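Archaeal flagellar ATP-binding protein FlaH (Methanocaldococcus jannaschii DSM 2661, PDB 4WIA) probably binds ATP and magnesium as a KaiC-like P-loop accessory protein of the archaellum, the archaeal motility filament, with a suggested regulatory role in its assembly. Local coordinates at residues L145-F148 and F149-T153; I71-M74 and N75-Y79; Y49-Q53 and N54-V58; L202-N205 and M206-G209. All coordinates share one frame; numbering follows the deposited sequence.

Interaction 1: L145-F148 and F149-T153; sequences LMAF and FKRIT
Leu145 and Phe149 meet one helical turn apart, with Leu145 CG lying over one face of the phenyl ring, offset toward its rim, and Leu145 CD1 4.0 Å from Phe149 CZ. Among the other apolar contacts, the terminal CE of Met146, a selenomethionine, comes to the edge of the same ring, 3.6 Å from Phe149 CD2, because its chain bends at chi2 (-54°) and again at chi3, which turns the methyl forward toward the next turn. A leucine in place of Phe149 takes away that ring, which would probably open a gap between Leu145 and the Met146 methyl. Phe148 and Phe149 touch rim to rim, CD2 to CD1 at 3.5 Å, their planes turned by 52°, so neither covers the other. Phe148, its CG anti to the backbone N (chi1 166°), takes Ile152 CG1 over a face in a CH-pi contact, 4.1 Å from the ring centroid. Arg151 packs too: its guanidinium face lies above Phe148 CA, with NH1 at the edge of the Phe148 ring.

Backbone hydrogen bonds run from Phe149 N to Leu145 O (2.9 Å) and Lys150 N to Met146 O (2.9 Å), while Lys150 NZ reaches Ser179 O. Flat phenyl rings fill the buried side, while Lys150 and Arg151 take the more exposed one.

This is an amphipathic helix, 142-153, laid on the P-loop NTPase sheet, with Phe149 against strands 29-33 and 158-163.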
loop_
_atom_site.group_PDB
_atom_site.type_symbol
_atom_site.label_atom_id
_atom_site.label_comp_id
_atom_site.label_asym_id
_atom_site.label_seq_id
_atom_site.Cartn_x
_atom_site.Cartn_y
_atom_site.Cartn_z
ATOM N N LEU A 145 2.064 -35.888 2.535
ATOM C CA LEU A 145 2.125 -34.563 1.979
ATOM C C LEU A 145 1.251 -33.603 2.778
ATOM O O LEU A 145 1.671 -32.485 3.094
ATOM C CB LEU A 145 1.676 -34.583 0.525
ATOM C CG LEU A 145 1.740 -33.242 -0.194
ATOM C CD1 LEU A 145 3.183 -32.803 -0.415
ATOM C CD2 LEU A 145 0.968 -33.373 -1.493
HETATM N N MSE A 146 0.046 -34.068 3.118
HETATM C CA MSE A 146 -0.899 -33.246 3.902
HETATM C C MSE A 146 -0.305 -32.924 5.244
HETATM O O MSE A 146 -0.374 -31.811 5.713
HETATM C CB MSE A 146 -2.289 -33.886 4.067
HETATM C CG MSE A 146 -3.077 -34.025 2.756
HETATM SE SE MSE A 146 -3.340 -32.411 1.663
HETATM C CE MSE A 146 -2.488 -31.180 2.944
ATOM N N ALA A 147 0.283 -33.912 5.877
ATOM C CA ALA A 147 0.904 -33.719 7.194
ATOM C C ALA A 147 2.016 -32.691 7.111
ATOM O O ALA A 147 2.181 -31.888 8.014
ATOM C CB ALA A 147 1.434 -35.054 7.728
ATOM N N PHE A 148 2.771 -32.727 6.023
ATOM C CA PHE A 148 3.826 -31.773 5.824
ATOM C C PHE A 148 3.279 -30.352 5.656
ATOM O O PHE A 148 3.773 -29.392 6.261
ATOM C CB PHE A 148 4.636 -32.167 4.588
ATOM C CG PHE A 148 5.533 -31.058 4.112
ATOM C CD1 PHE A 148 6.721 -30.797 4.774
ATOM C CD2 PHE A 148 5.115 -30.197 3.115
ATOM C CE1 PHE A 148 7.529 -29.765 4.397
ATOM C CE2 PHE A 148 5.929 -29.145 2.712
ATOM C CZ PHE A 148 7.149 -28.926 3.357
ATOM N N PHE A 149 2.287 -30.205 4.785
ATOM C CA PHE A 149 1.595 -28.878 4.627
ATOM C C PHE A 149 1.034 -28.343 5.953
ATOM O O PHE A 149 1.169 -27.151 6.246
ATOM C CB PHE A 149 0.466 -28.941 3.594
ATOM C CG PHE A 149 0.928 -28.989 2.162
ATOM C CD1 PHE A 149 2.216 -28.678 1.795
ATOM C CD2 PHE A 149 0.037 -29.382 1.186
ATOM C CE1 PHE A 149 2.607 -28.752 0.494
ATOM C CE2 PHE A 149 0.414 -29.431 -0.135
ATOM C CZ PHE A 149 1.696 -29.098 -0.486
ATOM N N LYS A 150 0.424 -29.220 6.734
ATOM C CA LYS A 150 -0.064 -28.842 8.078
ATOM C C LYS A 150 1.030 -28.303 9.021
ATOM O O LYS A 150 0.799 -27.410 9.819
ATOM C CB LYS A 150 -0.801 -30.026 8.744
ATOM C CG LYS A 150 -2.183 -30.251 8.153
ATOM C CD LYS A 150 -3.018 -28.978 8.026
ATOM C CE LYS A 150 -4.328 -29.380 7.345
ATOM N NZ LYS A 150 -5.546 -28.657 7.716
ATOM N N ARG A 151 2.210 -28.866 8.886
ATOM C CA ARG A 151 3.391 -28.483 9.618
ATOM C C ARG A 151 3.817 -27.081 9.178
ATOM O O ARG A 151 4.074 -26.211 10.004
ATOM C CB ARG A 151 4.471 -29.548 9.296
ATOM C CG ARG A 151 5.181 -30.186 10.449
ATOM C CD ARG A 151 5.305 -31.727 10.276
ATOM N NE ARG A 151 6.122 -32.138 9.111
ATOM C CZ ARG A 151 6.001 -33.281 8.414
ATOM N NH1 ARG A 151 6.793 -33.491 7.357
ATOM N NH2 ARG A 151 5.094 -34.209 8.748
ATOM N N ILE A 152 3.777 -26.810 7.886
ATOM C CA ILE A 152 4.109 -25.462 7.404
ATOM C C ILE A 152 3.019 -24.410 7.749
ATOM O O ILE A 152 3.344 -23.287 8.178
ATOM C CB ILE A 152 4.356 -25.473 5.903
ATOM C CG1 ILE A 152 5.477 -26.426 5.536
ATOM C CG2 ILE A 152 4.624 -24.080 5.390
ATOM C CD1 ILE A 152 6.861 -25.985 5.940
ATOM N N THR A 153 1.750 -24.744 7.571
ATOM C CA THR A 153 0.672 -23.780 7.920
ATOM C C THR A 153 0.622 -23.525 9.396
ATOM O O THR A 153 0.243 -22.442 9.826
ATOM C CB THR A 153 -0.725 -24.187 7.405
ATOM O OG1 THR A 153 -1.081 -25.504 7.839
ATOM C CG2 THR A 153 -0.732 -24.183 5.910
#

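Interaction 2: I71-M74 and N75-Y79; sequences IKQM and NSLNY
The Tyr79 ring has Met74 SE at its edge, near the ring plane, and Leu77 O over one face, 3.9 Å above the plane and offset toward the rim. The ring of Tyr49, on helix 40-53, also meets it. Met74, a selenomethionine, crosses Tyr79 at about a right angle, and its methyl CE lies 3.9 Å from Tyr79 CB. Bends at chi2 and chi3 fold the flexible chain toward the turn, which an unbranched selenoether side chain allows more readily than a branched one would. The other flat group, the Gln73 amide, turns its NE2 toward Leu77 CD1 at 3.5 Å, while that same nitrogen donates to Gln45 OE1 on helix 40-53 and the side chain packs against Val42, a residue that by similarity binds ATP.

Here helix 67-76 ends in a Schellman motif. Asn78 takes up positive phi (58°), a conformation that asparagine tolerates better than most residues, and the chain reverses so that Tyr79 N reaches back to Met74 O at 2.9 Å in a fairly straight bond of 160°. The second bond of the motif runs from Asn78 N to Asn75 O, also 2.9 Å. One residue before Met74, Gln73 O receives Leu77 N at 3.2 Å and also, in a very short bond, the hydroxyl of Ser76. With chi1 at 70°, Ser76 OG stands between its own N and carbonyl carbon and bends back onto that oxygen, a short side chain supplementing the backbone bonds near the helix end. Asn78 OD1 accepts from Lys222 NZ, and Tyr79 OH is hydrogen-bonded to Ile225 N.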
loop_
_atom_site.group_PDB
_atom_site.type_symbol
_atom_site.label_atom_id
_atom_site.label_comp_id
_atom_site.label_asym_id
_atom_site.label_seq_id
_atom_site.Cartn_x
_atom_site.Cartn_y
_atom_site.Cartn_z
ATOM N N ILE A 71 4.802 -14.424 -16.895
ATOM C CA ILE A 71 4.842 -12.987 -16.961
ATOM C C ILE A 71 3.796 -12.454 -17.965
ATOM O O ILE A 71 3.096 -11.479 -17.670
ATOM C CB ILE A 71 6.233 -12.506 -17.315
ATOM C CG1 ILE A 71 7.161 -12.728 -16.127
ATOM C CG2 ILE A 71 6.235 -11.027 -17.712
ATOM C CD1 ILE A 71 8.607 -12.783 -16.556
ATOM N N LYS A 72 3.680 -13.097 -19.130
ATOM C CA LYS A 72 2.704 -12.675 -20.092
ATOM C C LYS A 72 1.294 -12.845 -19.546
ATOM O O LYS A 72 0.457 -11.984 -19.778
ATOM C CB LYS A 72 2.781 -13.442 -21.413
ATOM C CG LYS A 72 4.173 -13.510 -21.957
ATOM C CD LYS A 72 4.180 -13.556 -23.442
ATOM C CE LYS A 72 4.307 -14.918 -24.063
ATOM N NZ LYS A 72 4.942 -14.732 -25.398
ATOM N N GLN A 73 1.031 -13.986 -18.913
ATOM C CA GLN A 73 -0.287 -14.280 -18.417
ATOM C C GLN A 73 -0.678 -13.269 -17.319
ATOM O O GLN A 73 -1.757 -12.685 -17.376
ATOM C CB GLN A 73 -0.345 -15.678 -17.855
ATOM C CG GLN A 73 -1.469 -15.880 -16.867
ATOM C CD GLN A 73 -2.823 -15.954 -17.520
ATOM O OE1 GLN A 73 -2.931 -15.834 -18.728
ATOM N NE2 GLN A 73 -3.869 -16.180 -16.736
HETATM N N MSE A 74 0.260 -12.980 -16.415
HETATM C CA MSE A 74 0.056 -11.935 -15.419
HETATM C C MSE A 74 -0.123 -10.577 -16.087
HETATM O O MSE A 74 -1.024 -9.814 -15.759
HETATM C CB MSE A 74 1.173 -11.869 -14.397
HETATM C CG MSE A 74 1.214 -13.159 -13.660
HETATM SE SE MSE A 74 -0.285 -13.412 -12.423
HETATM C CE MSE A 74 0.422 -12.431 -10.881
ATOM N N ASN A 75 0.678 -10.251 -17.066
ATOM C CA ASN A 75 0.522 -8.976 -17.727
ATOM C C ASN A 75 -0.841 -8.857 -18.438
ATOM O O ASN A 75 -1.446 -7.776 -18.490
ATOM C CB ASN A 75 1.647 -8.781 -18.744
ATOM C CG ASN A 75 1.514 -7.478 -19.459
ATOM O OD1 ASN A 75 1.148 -7.439 -20.622
ATOM N ND2 ASN A 75 1.833 -6.412 -18.782
ATOM N N SER A 76 -1.319 -9.981 -18.973
ATOM C CA SER A 76 -2.551 -10.001 -19.749
ATOM C C SER A 76 -3.745 -9.680 -18.838
ATOM O O SER A 76 -4.696 -9.105 -19.286
ATOM C CB SER A 76 -2.792 -11.357 -20.397
ATOM O OG SER A 76 -3.121 -12.340 -19.409
ATOM N N LEU A 77 -3.635 -10.040 -17.571
ATOM C CA LEU A 77 -4.620 -9.709 -16.561
ATOM C C LEU A 77 -4.369 -8.372 -15.855
ATOM O O LEU A 77 -5.137 -7.961 -14.953
ATOM C CB LEU A 77 -4.628 -10.813 -15.499
ATOM C CG LEU A 77 -4.952 -12.180 -16.096
ATOM C CD1 LEU A 77 -4.884 -13.258 -15.054
ATOM C CD2 LEU A 77 -6.299 -12.233 -16.779
ATOM N N ASN A 78 -3.330 -7.660 -16.258
ATOM C CA ASN A 78 -2.987 -6.468 -15.545
ATOM C C ASN A 78 -2.700 -6.717 -14.092
ATOM O O ASN A 78 -3.019 -5.913 -13.229
ATOM C CB ASN A 78 -4.127 -5.465 -15.670
ATOM C CG ASN A 78 -3.603 -4.091 -15.914
ATOM O OD1 ASN A 78 -3.461 -3.623 -17.100
ATOM N ND2 ASN A 78 -3.118 -3.501 -14.845
ATOM N N TYR A 79 -2.038 -7.845 -13.833
ATOM C CA TYR A 79 -1.506 -8.146 -12.546
ATOM C C TYR A 79 -0.010 -8.222 -12.721
ATOM O O TYR A 79 0.603 -9.208 -12.277
ATOM C CB TYR A 79 -1.950 -9.543 -12.059
ATOM C CG TYR A 79 -3.392 -9.741 -11.730
ATOM C CD1 TYR A 79 -4.194 -8.683 -11.290
ATOM C CD2 TYR A 79 -3.983 -10.986 -11.893
ATOM C CE1 TYR A 79 -5.512 -8.875 -10.964
ATOM C CE2 TYR A 79 -5.331 -11.178 -11.620
ATOM C CZ TYR A 79 -6.080 -10.116 -11.145
ATOM O OH TYR A 79 -7.422 -10.283 -10.885
#

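Interaction 3: Y49-Q53 and N54-V58; sequences YGFLQ and NRYSV. With SO4 (sulfate ion), chain J.
Gly50, Phe51 and Leu52 offer their carbonyls to the chain that leaves helix 40-53, which ends in a Schellman motif with Arg55 at positive phi (77°), Tyr56 N bonding to Phe51 O at 3.0 Å and Arg55 N to Leu52 O. Asn54 grips Gly50 O twice: its backbone N lies 3.0 Å from that oxygen and its ND2 2.9 Å, the amide donor coming from above the carbonyl plane in a nearly straight bond (169°). Asparagine suits this place because its short amide turns back onto the last helical turn, while ND2 also donates to Asp10 O. Phe51 O lies at the edge of the Tyr56 ring, and Tyr56 CD2 approaches the edge of the Phe51 ring. Val58 CG2 fits between Phe51 CB and Leu52 CG, 3.9 Å from each, its beta branch filling the angle where helix gives way to strand. Arg55 leads away from the helix toward the second subunit, and its NH2 donates to sulfate O2 at 2.6 Å. The anion, probably from the crystallisation liquor, is also held by Lys84 and by Ser12 and Arg13 of the second subunit; Arg55 NH1 bonds to Gln53 of that subunit.

The turn joins helix 40-53, which follows the P-loop, to strand 58-62. Phe51 packs on strands 6-7 and 123-127, and Val58 on 123-127.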
loop_
_atom_site.group_PDB
_atom_site.type_symbol
_atom_site.label_atom_id
_atom_site.label_comp_id
_atom_site.label_asym_id
_atom_site.label_seq_id
_atom_site.Cartn_x
_atom_site.Cartn_y
_atom_site.Cartn_z
ATOM N N TYR A 49 -1.318 -11.786 -6.675
ATOM C CA TYR A 49 -1.172 -10.329 -6.869
ATOM C C TYR A 49 -1.635 -9.510 -5.677
ATOM O O TYR A 49 -0.966 -8.557 -5.289
ATOM C CB TYR A 49 -1.900 -9.900 -8.132
ATOM C CG TYR A 49 -1.599 -8.474 -8.579
ATOM C CD1 TYR A 49 -0.372 -8.150 -9.093
ATOM C CD2 TYR A 49 -2.539 -7.460 -8.442
ATOM C CE1 TYR A 49 -0.081 -6.865 -9.462
ATOM C CE2 TYR A 49 -2.260 -6.151 -8.837
ATOM C CZ TYR A 49 -1.037 -5.870 -9.345
ATOM O OH TYR A 49 -0.786 -4.610 -9.714
ATOM N N GLY A 50 -2.789 -9.862 -5.093
ATOM C CA GLY A 50 -3.269 -9.205 -3.853
ATOM C C GLY A 50 -2.263 -9.261 -2.704
ATOM O O GLY A 50 -1.886 -8.249 -2.167
ATOM N N PHE A 51 -1.808 -10.476 -2.357
ATOM C CA PHE A 51 -0.796 -10.627 -1.329
ATOM C C PHE A 51 0.440 -9.767 -1.633
ATOM O O PHE A 51 0.931 -9.031 -0.772
ATOM C CB PHE A 51 -0.347 -12.106 -1.234
ATOM C CG PHE A 51 -1.370 -13.039 -0.628
ATOM C CD1 PHE A 51 -1.908 -12.777 0.597
ATOM C CD2 PHE A 51 -1.741 -14.189 -1.269
ATOM C CE1 PHE A 51 -2.811 -13.633 1.156
ATOM C CE2 PHE A 51 -2.650 -15.074 -0.727
ATOM C CZ PHE A 51 -3.233 -14.761 0.478
ATOM N N LEU A 52 0.955 -9.856 -2.854
ATOM C CA LEU A 52 2.152 -9.106 -3.177
ATOM C C LEU A 52 1.961 -7.593 -3.040
ATOM O O LEU A 52 2.848 -6.883 -2.561
ATOM C CB LEU A 52 2.617 -9.417 -4.591
ATOM C CG LEU A 52 3.201 -10.795 -4.783
ATOM C CD1 LEU A 52 3.228 -11.117 -6.264
ATOM C CD2 LEU A 52 4.615 -10.834 -4.213
ATOM N N GLN A 53 0.812 -7.075 -3.472
ATOM C CA GLN A 53 0.572 -5.638 -3.381
ATOM C C GLN A 53 0.413 -5.225 -1.937
ATOM O O GLN A 53 0.646 -4.077 -1.598
ATOM C CB GLN A 53 -0.709 -5.268 -4.156
ATOM C CG GLN A 53 -0.561 -5.383 -5.657
ATOM C CD GLN A 53 0.462 -4.414 -6.141
ATOM O OE1 GLN A 53 0.414 -3.243 -5.830
ATOM N NE2 GLN A 53 1.383 -4.875 -6.873
ATOM N N ASN A 54 -0.010 -6.141 -1.079
ATOM C CA ASN A 54 -0.131 -5.816 0.333
ATOM C C ASN A 54 1.096 -6.188 1.178
ATOM O O ASN A 54 0.989 -6.302 2.378
ATOM C CB ASN A 54 -1.412 -6.437 0.880
ATOM C CG ASN A 54 -2.621 -5.681 0.387
ATOM O OD1 ASN A 54 -3.009 -4.729 0.989
ATOM N ND2 ASN A 54 -3.218 -6.120 -0.703
ATOM N N ARG A 55 2.236 -6.367 0.517
ATOM C CA ARG A 55 3.563 -6.493 1.163
ATOM C C ARG A 55 3.810 -7.867 1.786
ATOM O O ARG A 55 4.645 -7.999 2.663
ATOM C CB ARG A 55 3.808 -5.398 2.200
ATOM C CG ARG A 55 3.549 -3.975 1.697
ATOM C CD ARG A 55 4.510 -3.622 0.579
ATOM N NE ARG A 55 4.139 -2.376 -0.026
ATOM C CZ ARG A 55 4.844 -1.708 -0.943
ATOM N NH1 ARG A 55 4.335 -0.594 -1.440
ATOM N NH2 ARG A 55 6.045 -2.073 -1.324
ATOM N N TYR A 56 3.110 -8.877 1.282
ATOM C CA TYR A 56 3.472 -10.276 1.523
ATOM C C TYR A 56 4.391 -10.845 0.391
ATOM O O TYR A 56 4.506 -10.271 -0.680
ATOM C CB TYR A 56 2.232 -11.135 1.668
ATOM C CG TYR A 56 1.297 -10.656 2.761
ATOM C CD1 TYR A 56 1.481 -11.061 4.069
ATOM C CD2 TYR A 56 0.251 -9.774 2.485
ATOM C CE1 TYR A 56 0.659 -10.633 5.082
ATOM C CE2 TYR A 56 -0.584 -9.326 3.487
ATOM C CZ TYR A 56 -0.379 -9.751 4.774
ATOM O OH TYR A 56 -1.175 -9.380 5.762
ATOM N N SER A 57 5.104 -11.928 0.696
ATOM C CA SER A 57 5.922 -12.590 -0.277
ATOM C C SER A 57 5.200 -13.856 -0.710
ATOM O O SER A 57 4.442 -14.396 0.051
ATOM C CB SER A 57 7.270 -12.941 0.307
ATOM O OG SER A 57 7.140 -13.707 1.509
ATOM N N VAL A 58 5.408 -14.277 -1.956
ATOM C CA VAL A 58 4.735 -15.403 -2.498
ATOM C C VAL A 58 5.733 -16.311 -3.233
ATOM O O VAL A 58 6.593 -15.820 -3.967
ATOM C CB VAL A 58 3.654 -14.941 -3.490
ATOM C CG1 VAL A 58 2.985 -16.132 -4.142
ATOM C CG2 VAL A 58 2.604 -14.106 -2.784
HETATM S S SO4 J . 8.434 -4.557 -2.120
HETATM O O1 SO4 J . 9.192 -3.266 -2.218
HETATM O O2 SO4 J . 7.282 -4.388 -1.164
HETATM O O3 SO4 J . 7.894 -5.166 -3.318
HETATM O O4 SO4 J . 9.439 -5.507 -1.502
#

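Interaction 4: L202-N205 and M206-G209; sequences LKYN and MAPG
Tyr204 and Ala207 form the tight part of this turn: Ala207 CA sits over the centre of the phenol ring, 3.8 Å from the centroid and almost on the ring normal (4° off), a CH-pi contact. Ala207 CB lies over the same face, 3.7 Å from Tyr204 CD2, and Pro208 CD comes within 3.5 Å of Tyr204 CZ. A small methyl lets the backbone settle closely on the ring, and the rigid proline continues the apolar cover toward the hydroxyl. With its CG anti to N (chi1 -161°), the ring swings under the returning chain, and Tyr204 OH is hydrogen-bonded to Ile20 O. A serine in place of Tyr204 would probably leave Ala207 and Pro208 without the surface they rest on and Ile20 O without its phenolic partner.

The corner is looser. Ala207 N reaches Tyr204 O in a weak bond of 3.3 Å, and Met206, a selenomethionine, is exposed, although its side chain touches Ser28 and Thr181. Asn205 is partly exposed and also packs on Thr181.

Positive phi at Met206 (65°) after extended Asn205 defines a type II beta turn from Tyr204 to Ala207, by which the chain leaves strand 194-204, just beyond a classic beta bulge at Leu202 and Lys203.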
loop_
_atom_site.group_PDB
_atom_site.type_symbol
_atom_site.label_atom_id
_atom_site.label_comp_id
_atom_site.label_asym_id
_atom_site.label_seq_id
_atom_site.Cartn_x
_atom_site.Cartn_y
_atom_site.Cartn_z
ATOM N N LEU A 202 -16.964 -24.307 -0.193
ATOM C CA LEU A 202 -17.607 -25.428 0.480
ATOM C C LEU A 202 -17.245 -25.515 1.938
ATOM O O LEU A 202 -17.986 -26.063 2.697
ATOM C CB LEU A 202 -17.239 -26.720 -0.191
ATOM C CG LEU A 202 -17.570 -26.798 -1.667
ATOM C CD1 LEU A 202 -16.999 -28.075 -2.265
ATOM C CD2 LEU A 202 -19.064 -26.732 -1.868
ATOM N N LYS A 203 -16.150 -24.907 2.347
ATOM C CA LYS A 203 -15.692 -25.034 3.718
ATOM C C LYS A 203 -14.716 -23.938 3.970
ATOM O O LYS A 203 -13.959 -23.581 3.090
ATOM C CB LYS A 203 -14.990 -26.372 3.832
ATOM C CG LYS A 203 -14.319 -26.705 5.144
ATOM C CD LYS A 203 -13.548 -28.010 4.913
ATOM C CE LYS A 203 -12.785 -28.479 6.099
ATOM N NZ LYS A 203 -11.927 -29.604 5.664
ATOM N N TYR A 204 -14.729 -23.388 5.168
ATOM C CA TYR A 204 -13.905 -22.251 5.485
ATOM C C TYR A 204 -13.685 -22.203 6.964
ATOM O O TYR A 204 -14.340 -21.461 7.668
ATOM C CB TYR A 204 -14.606 -20.944 5.017
ATOM C CG TYR A 204 -13.716 -19.697 4.863
ATOM C CD1 TYR A 204 -12.370 -19.722 5.182
ATOM C CD2 TYR A 204 -14.258 -18.489 4.430
ATOM C CE1 TYR A 204 -11.585 -18.575 5.051
ATOM C CE2 TYR A 204 -13.508 -17.348 4.301
ATOM C CZ TYR A 204 -12.164 -17.383 4.601
ATOM O OH TYR A 204 -11.388 -16.242 4.443
ATOM N N ASN A 205 -12.761 -23.006 7.467
ATOM C CA ASN A 205 -12.371 -22.926 8.873
ATOM C C ASN A 205 -11.678 -21.591 9.107
ATOM O O ASN A 205 -10.861 -21.106 8.270
ATOM C CB ASN A 205 -11.368 -24.004 9.240
ATOM C CG ASN A 205 -11.873 -25.410 8.997
ATOM O OD1 ASN A 205 -13.061 -25.663 8.951
ATOM N ND2 ASN A 205 -10.927 -26.350 8.819
HETATM N N MSE A 206 -11.905 -21.066 10.284
HETATM C CA MSE A 206 -11.313 -19.814 10.735
HETATM C C MSE A 206 -11.812 -18.655 9.898
HETATM O O MSE A 206 -11.152 -17.571 9.808
HETATM C CB MSE A 206 -9.789 -19.851 10.736
HETATM C CG MSE A 206 -9.140 -21.200 11.054
HETATM SE SE MSE A 206 -7.172 -20.998 11.009
HETATM C CE MSE A 206 -6.735 -21.788 9.267
ATOM N N ALA A 207 -12.977 -18.857 9.268
ATOM C CA ALA A 207 -13.576 -17.794 8.441
ATOM C C ALA A 207 -13.529 -16.554 9.275
ATOM O O ALA A 207 -14.013 -16.553 10.391
ATOM C CB ALA A 207 -15.005 -18.149 8.088
ATOM N N PRO A 208 -12.862 -15.526 8.798
ATOM C CA PRO A 208 -12.645 -14.301 9.566
ATOM C C PRO A 208 -13.817 -13.361 9.620
ATOM O O PRO A 208 -13.754 -12.335 10.311
ATOM C CB PRO A 208 -11.590 -13.599 8.764
ATOM C CG PRO A 208 -11.880 -14.003 7.382
ATOM C CD PRO A 208 -12.287 -15.425 7.450
ATOM N N GLY A 209 -14.887 -13.685 8.919
ATOM C CA GLY A 209 -16.098 -12.868 8.973
ATOM C C GLY A 209 -17.090 -13.399 7.985
ATOM O O GLY A 209 -16.801 -14.384 7.261
#

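In the fold
From the N terminus the four contacts come in the order interaction 3, 2, 1, 4. Each closes only a short local turn or helical stretch; none nests in or crosses another. Interaction 3 ends helix 40-53 and leads into strand 58-62, and interaction 2 ends the next helix, 67-76. These two touch, Tyr79 O lying 3.5 Å from Tyr49 CD1. Interaction 1 is the last part of helix 142-153 and lies across the chain's centre from interaction 2. Interaction 4 takes in the end of strand 194-204 and the turn after it, about 6 Å from interaction 1 at the nearest atoms. Together they mark helix ends and a strand end round one mixed sheet.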